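ABC transporter ATP-binding protein (PDB 4HZI) probably binds and hydrolyses ATP as the nucleotide-binding subunit of an orphan ABC transporter involved in manganese utilization and tolerance in Leptospira. Local coordinates at residues D145-P148 and E149-T152; V277-I280 and E281-W284. One frame throughout, in Å; residues are numbered along the deposited sequence.

Interaction 1: D145-P148 and E149-T152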
loop_
_atom_site.group_PDB
_atom_site.type_symbol
_atom_site.label_atom_id
_atom_site.label_comp_id
_atom_site.label_asym_id
_atom_site.label_seq_id
_atom_site.Cartn_x
_atom_site.Cartn_y
_atom_site.Cartn_z
ATOM N N ASP A 145 -1.228 34.104 12.572
ATOM C CA ASP A 145 -0.130 33.285 13.080
ATOM C C ASP A 145 -0.481 32.737 14.457
ATOM O O ASP A 145 -1.372 33.273 15.129
ATOM C CB ASP A 145 1.170 34.084 13.178
ATOM C CG ASP A 145 1.675 34.521 11.832
ATOM O OD1 ASP A 145 1.345 33.843 10.825
ATOM O OD2 ASP A 145 2.393 35.543 11.783
ATOM N N PRO A 146 0.183 31.639 14.865
ATOM C CA PRO A 146 -0.039 31.061 16.179
ATOM C C PRO A 146 0.258 32.057 17.292
ATOM O O PRO A 146 1.240 32.792 17.216
ATOM C CB PRO A 146 0.964 29.901 16.229
ATOM C CG PRO A 146 1.112 29.493 14.801
ATOM C CD PRO A 146 1.088 30.801 14.051
ATOM N N SER A 147 -0.636 32.112 18.268
ATOM C CA SER A 147 -0.450 32.932 19.439
ATOM C C SER A 147 0.601 32.283 20.315
ATOM O O SER A 147 0.866 31.070 20.196
ATOM C CB SER A 147 -1.772 33.051 20.204
ATOM O OG SER A 147 -2.131 31.823 20.854
ATOM N N PRO A 148 1.197 33.070 21.226
ATOM C CA PRO A 148 2.038 32.472 22.274
ATOM C C PRO A 148 1.387 31.271 23.018
ATOM O O PRO A 148 2.040 30.273 23.246
ATOM C CB PRO A 148 2.302 33.668 23.221
ATOM C CG PRO A 148 2.296 34.844 22.297
ATOM C CD PRO A 148 1.166 34.544 21.326
ATOM N N GLU A 149 0.115 31.356 23.369
ATOM C CA GLU A 149 -0.524 30.262 24.103
ATOM C C GLU A 149 -0.752 29.022 23.210
ATOM O O GLU A 149 -0.718 27.865 23.671
ATOM C CB GLU A 149 -1.856 30.708 24.677
ATOM C CG GLU A 149 -2.497 29.641 25.567
ATOM C CD GLU A 149 -3.901 30.002 26.041
ATOM O OE1 GLU A 149 -4.160 31.194 26.335
ATOM O OE2 GLU A 149 -4.749 29.080 26.126
ATOM N N GLU A 150 -1.040 29.267 21.945
ATOM C CA GLU A 150 -1.098 28.173 20.969
ATOM C C GLU A 150 0.239 27.428 20.809
ATOM O O GLU A 150 0.272 26.186 20.805
ATOM C CB GLU A 150 -1.599 28.707 19.624
ATOM C CG GLU A 150 -3.117 28.919 19.651
ATOM C CD GLU A 150 -3.665 29.771 18.521
ATOM O OE1 GLU A 150 -2.879 30.310 17.698
ATOM O OE2 GLU A 150 -4.917 29.884 18.455
ATOM N N GLU A 151 1.341 28.175 20.703
ATOM C CA GLU A 151 2.680 27.557 20.728
ATOM C C GLU A 151 2.882 26.686 21.958
ATOM O O GLU A 151 3.365 25.570 21.842
ATOM C CB GLU A 151 3.791 28.605 20.685
ATOM C CG GLU A 151 3.745 29.519 19.469
ATOM C CD GLU A 151 4.666 29.083 18.350
ATOM O OE1 GLU A 151 5.621 28.321 18.616
ATOM O OE2 GLU A 151 4.435 29.521 17.200
ATOM N N THR A 152 2.504 27.189 23.131
ATOM C CA THR A 152 2.668 26.456 24.371
ATOM C C THR A 152 1.833 25.178 24.382
ATOM O O THR A 152 2.279 24.133 24.882
ATOM C CB THR A 152 2.266 27.332 25.590
ATOM O OG1 THR A 152 3.039 28.544 25.573
ATOM C CG2 THR A 152 2.509 26.599 26.899
HETATM O O HOH W 1 -4.247 32.818 16.509
#
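Ser147 O accepts from Glu151 N at 3.0 Å, and Pro148 O takes the amide of Thr152: two i to i+4 bonds that start helix 148-160 directly behind the loop 145-147. Pro148 already has helical backbone angles, while Ser147 is still extended. Ser147 sits at the N-cap, and its first torsion (chi1 71°) tucks OG between its own N and carbonyl carbon, where it accepts from Glu150 N at 3.0 Å. Glu150 returns the favour. It sets CG beside its own backbone N, and from there its extended chain reaches Ser147, where Glu150 OE1 receives Ser147 N at 2.9 Å, nearly straight at 167° but from above the carboxylate plane. The two reciprocal bonds make a capping box, satisfying two amides at the start of the helix. Water 1 donates to both Glu150 OE1 and Asp145 O, tying the preceding loop to the same carboxylate. Glu151, bent at chi2 (-97°), brings OE2 to 3.6 Å from Pro146 CB; both residues also pack on Leu133 of helix 128-133. Thr152 OG1 adds a second bond to Pro148 O at 3.1 Å, reaching it from the opposite face of the carbonyl plane to Thr152 N.

Interaction 2: V277-I280 and E281-W284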
loop_
_atom_site.group_PDB
_atom_site.type_symbol
_atom_site.label_atom_id
_atom_site.label_comp_id
_atom_site.label_asym_id
_atom_site.label_seq_id
_atom_site.Cartn_x
_atom_site.Cartn_y
_atom_site.Cartn_z
ATOM N N VAL A 277 -9.262 -16.822 8.277
ATOM C CA VAL A 277 -9.244 -15.662 9.152
ATOM C C VAL A 277 -8.827 -16.061 10.544
ATOM O O VAL A 277 -9.399 -16.979 11.130
ATOM C CB VAL A 277 -10.621 -14.983 9.226
ATOM C CG1 VAL A 277 -10.580 -13.767 10.143
ATOM C CG2 VAL A 277 -11.098 -14.598 7.830
ATOM N N GLN A 278 -7.857 -15.378 11.107
ATOM C CA GLN A 278 -7.439 -15.717 12.463
ATOM C C GLN A 278 -6.730 -14.577 13.108
ATOM O O GLN A 278 -6.439 -13.551 12.463
ATOM C CB GLN A 278 -6.551 -16.959 12.440
ATOM C CG GLN A 278 -5.239 -16.756 11.684
ATOM C CD GLN A 278 -4.563 -18.061 11.293
ATOM O OE1 GLN A 278 -4.619 -18.519 10.127
ATOM N NE2 GLN A 278 -3.874 -18.641 12.253
ATOM N N ARG A 279 -6.462 -14.715 14.397
ATOM C CA ARG A 279 -5.673 -13.737 15.101
ATOM C C ARG A 279 -4.281 -14.238 15.407
ATOM O O ARG A 279 -4.099 -15.344 15.925
ATOM C CB ARG A 279 -6.396 -13.220 16.356
ATOM C CG ARG A 279 -7.409 -12.178 15.893
ATOM C CD ARG A 279 -7.931 -11.252 16.909
ATOM N NE ARG A 279 -7.044 -10.403 17.671
ATOM C CZ ARG A 279 -6.693 -9.148 17.369
ATOM N NH1 ARG A 279 -7.003 -8.574 16.212
ATOM N NH2 ARG A 279 -5.967 -8.468 18.232
ATOM N N ILE A 280 -3.292 -13.422 15.053
ATOM C CA ILE A 280 -1.894 -13.794 15.288
ATOM C C ILE A 280 -1.204 -12.614 15.891
ATOM O O ILE A 280 -1.303 -11.512 15.373
ATOM C CB ILE A 280 -1.203 -14.248 13.991
ATOM C CG1 ILE A 280 -1.938 -15.452 13.401
ATOM C CG2 ILE A 280 0.245 -14.630 14.265
ATOM C CD1 ILE A 280 -1.485 -15.854 12.021
ATOM N N GLU A 281 -0.547 -12.807 17.034
ATOM C CA GLU A 281 0.100 -11.701 17.751
ATOM C C GLU A 281 -0.769 -10.447 17.865
ATOM O O GLU A 281 -0.328 -9.300 17.624
ATOM C CB GLU A 281 1.434 -11.308 17.093
ATOM C CG GLU A 281 2.455 -12.422 17.015
ATOM C CD GLU A 281 3.035 -12.826 18.377
ATOM O OE1 GLU A 281 3.213 -11.953 19.259
ATOM O OE2 GLU A 281 3.349 -14.030 18.520
ATOM N N ASN A 282 -2.016 -10.633 18.251
ATOM C CA ASN A 282 -2.877 -9.447 18.451
ATOM C C ASN A 282 -3.130 -8.630 17.146
ATOM O O ASN A 282 -3.406 -7.423 17.194
ATOM C CB ASN A 282 -2.314 -8.532 19.577
ATOM C CG ASN A 282 -3.408 -7.986 20.486
ATOM O OD1 ASN A 282 -4.483 -8.581 20.619
ATOM N ND2 ASN A 282 -3.140 -6.861 21.115
ATOM N N THR A 283 -3.030 -9.300 15.997
ATOM C CA THR A 283 -3.335 -8.703 14.692
ATOM C C THR A 283 -4.306 -9.620 13.941
ATOM O O THR A 283 -4.386 -10.809 14.199
ATOM C CB THR A 283 -2.084 -8.520 13.794
ATOM O OG1 THR A 283 -1.606 -9.792 13.371
ATOM C CG2 THR A 283 -0.957 -7.769 14.497
ATOM N N TRP A 284 -5.076 -9.047 13.015
ATOM C CA TRP A 284 -5.982 -9.813 12.200
ATOM C C TRP A 284 -5.194 -10.336 11.010
ATOM O O TRP A 284 -4.628 -9.529 10.305
ATOM C CB TRP A 284 -7.119 -8.888 11.663
ATOM C CG TRP A 284 -8.047 -8.458 12.738
ATOM C CD1 TRP A 284 -8.081 -7.244 13.361
ATOM C CD2 TRP A 284 -9.054 -9.252 13.354
ATOM N NE1 TRP A 284 -9.052 -7.245 14.338
ATOM C CE2 TRP A 284 -9.677 -8.452 14.337
ATOM C CE3 TRP A 284 -9.514 -10.558 13.150
ATOM C CZ2 TRP A 284 -10.739 -8.924 15.138
ATOM C CZ3 TRP A 284 -10.570 -11.022 13.928
ATOM C CH2 TRP A 284 -11.170 -10.203 14.909
HETATM O O HOH W 2 -6.230 -6.016 16.157
#
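Arg279 and Trp284 meet because each swings its CG beside its own backbone N (chi1 -80° and -70°), and the arginine chain then bends at chi3 (58°) to carry its guanidinium across the indole. They form a non-hydrogen-bonded pair of the hairpin 275-280/283-288, whose type I' turn runs from Ile280 to Thr283 with Glu281 and Asn282 at its corners. CD of Arg279 sits almost squarely over the six-membered ring of Trp284, 3.9 Å from its centroid, a CH-pi contact. Further along, Arg279 CZ lies 4.4 Å from the centroid of the Trp284 five-membered ring, a cation-pi contact over the same face, although the guanidinium is steeply inclined to the indole rather than stacked flat on it. Arg279 NH1 is the atom that comes down over the Trp284 ring, 3.1 Å above its plane and offset toward the rim. Phe262 meets the Trp284 ring edge-to-face.

The guanidinium also reaches the turn: Arg279 NH2 donates to Asn282 OD1 at 2.8 Å, in its own plane but above that of the amide, while Arg279 NH1 donates a hydrogen bond to water 2.

At the turn, Ile280 N donates to Thr283 O at 3.0 Å. Ile280 O is gripped twice, by Thr283 N from above the carbonyl plane and by Thr283 OG1 within it. The side chains of Ile280 and Thr283 lie on the other face of the hairpin from Arg279, and both pack on Ile287 of the second subunit; Glu281 OE1 accepts from Gln290 N of the same subunit. The shortest of the bonds within the turn is that from Thr283 OG1 to Ile280 O, 2.7 Å.

How the interactions relate
Interactions 1 and 2 lie on opposite sides of the chain's centre, their own centres 43 Å apart and their nearest atoms about 32 Å apart, too far to meet directly. Both are surface contacts in which the chain changes course within eight residues: at 145-152 a loop becomes a helix, and at 277-284 one strand turns back into the next. They differ in their surroundings. Interaction 1 leans on helix 128-133 of its own chain and is touched by no other subunit of the assembly, whereas interaction 2 packs against the second subunit. Neither includes residues of the probable Walker A P-loop, which contains Lys73 and Ser74.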